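Local atomic coordinates of structural PPIase-like protein L605 (Mimivirus, PDB entry 2OSE), a protein that belongs to the cyclophilin family, whose members generally bind cyclosporin A and isomerise peptidyl-prolyl bonds, activities only inferred here, and forms a homotrimer. Residues Y206-S209 with S210-Q213. Numbering follows the deposited sequence.
Sequences YLDS and SQAQ
Asp208 caps the start of the short helix 209-212: its OD2 accepts from Gln211 N at 2.8 Å, with an N-H...O angle of 160° and the donor lying nearly on the line of the C-O bond. With CG anti to the backbone N (chi1 -177°), the carboxylate folds beside its own carbonyl and turns OD2 to the first turn, where it also lies 3.2 Å from Gln211 CB. Asp208 O accepts from Ala212 N at 2.8 Å, in the carbonyl plane, so one residue receives two amides of that turn. Ser209 O accepts from Gln213 N at 2.8 Å, this donor tilted 24° from the carbonyl plane; Gln213 is where helical backbone angles end. Before the cap, Leu207 CD1 rests 3.6 Å from Ala212 CB, a hydrophobic staple across the first turn, joining the residue before the N-cap to the fourth after it. Further out, Tyr206 holds the preceding chain to the body of the protein: its OH hydrogen-bonds to Gln32 NE2, and its ring meets that of Tyr18 edge-to-face. This is a classic aspartate N-cap with a hydrophobic staple, here starting an exposed single-turn helix after strand 198-205 of the cyclophilin beta-barrel.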
loop_
_atom_site.group_PDB
_atom_site.type_symbol
_atom_site.label_atom_id
_atom_site.label_comp_id
_atom_site.label_asym_id
_atom_site.label_seq_id
_atom_site.Cartn_x
_atom_site.Cartn_y
_atom_site.Cartn_z
ATOM N N TYR A 206 22.224 11.476 -24.479
ATOM C CA TYR A 206 23.448 11.999 -25.064
ATOM C C TYR A 206 23.336 11.931 -26.587
ATOM O O TYR A 206 22.656 11.046 -27.119
ATOM C CB TYR A 206 24.657 11.168 -24.629
ATOM C CG TYR A 206 24.898 11.169 -23.162
ATOM C CD1 TYR A 206 25.510 12.251 -22.533
ATOM C CD2 TYR A 206 24.497 10.086 -22.378
ATOM C CE1 TYR A 206 25.731 12.240 -21.151
ATOM C CE2 TYR A 206 24.715 10.080 -21.017
ATOM C CZ TYR A 206 25.317 11.152 -20.413
ATOM O OH TYR A 206 25.540 11.112 -19.063
ATOM N N LEU A 207 24.024 12.836 -27.289
ATOM C CA LEU A 207 24.099 12.780 -28.763
ATOM C C LEU A 207 24.613 11.424 -29.184
ATOM O O LEU A 207 25.636 10.944 -28.681
ATOM C CB LEU A 207 25.074 13.829 -29.344
ATOM C CG LEU A 207 25.105 13.991 -30.886
ATOM C CD1 LEU A 207 23.891 14.815 -31.369
ATOM C CD2 LEU A 207 26.401 14.670 -31.365
ATOM N N ASP A 208 23.920 10.812 -30.124
ATOM C CA ASP A 208 24.477 9.623 -30.776
ATOM C C ASP A 208 25.162 10.055 -32.070
ATOM O O ASP A 208 24.490 10.404 -33.043
ATOM C CB ASP A 208 23.401 8.566 -31.039
ATOM C CG ASP A 208 23.978 7.312 -31.633
ATOM O OD1 ASP A 208 24.289 6.387 -30.835
ATOM O OD2 ASP A 208 24.146 7.261 -32.879
ATOM N N SER A 209 26.491 10.052 -32.060
ATOM C CA SER A 209 27.254 10.741 -33.107
ATOM C C SER A 209 27.154 10.045 -34.473
ATOM O O SER A 209 27.089 10.723 -35.499
ATOM C CB SER A 209 28.710 10.989 -32.687
ATOM O OG SER A 209 29.426 9.785 -32.541
ATOM N N SER A 210 27.097 8.710 -34.472
ATOM C CA SER A 210 26.885 7.932 -35.709
ATOM C C SER A 210 25.540 8.253 -36.327
ATOM O O SER A 210 25.469 8.476 -37.533
ATOM C CB SER A 210 26.993 6.431 -35.461
ATOM O OG SER A 210 28.283 6.078 -34.996
ATOM N N GLN A 211 24.478 8.286 -35.514
ATOM C CA GLN A 211 23.170 8.759 -35.995
ATOM C C GLN A 211 23.148 10.236 -36.381
ATOM O O GLN A 211 22.452 10.605 -37.326
ATOM C CB GLN A 211 22.040 8.479 -34.983
ATOM C CG GLN A 211 21.358 7.111 -35.115
ATOM C CD GLN A 211 20.652 6.914 -36.465
ATOM O OE1 GLN A 211 20.988 5.994 -37.213
ATOM N NE2 GLN A 211 19.690 7.785 -36.782
ATOM N N ALA A 212 23.890 11.086 -35.657
ATOM C CA ALA A 212 23.859 12.539 -35.901
ATOM C C ALA A 212 24.696 13.033 -37.106
ATOM O O ALA A 212 24.312 13.998 -37.753
ATOM C CB ALA A 212 24.246 13.301 -34.647
ATOM N N GLN A 213 25.832 12.394 -37.383
ATOM C CA GLN A 213 26.727 12.826 -38.464
ATOM C C GLN A 213 26.004 12.904 -39.819
ATOM O O GLN A 213 25.030 12.174 -40.062
ATOM C CB GLN A 213 27.987 11.948 -38.552
ATOM C CG GLN A 213 27.760 10.499 -38.957
ATOM C CD GLN A 213 29.045 9.683 -39.044
ATOM O OE1 GLN A 213 30.127 10.143 -38.676
ATOM N NE2 GLN A 213 28.924 8.454 -39.520
#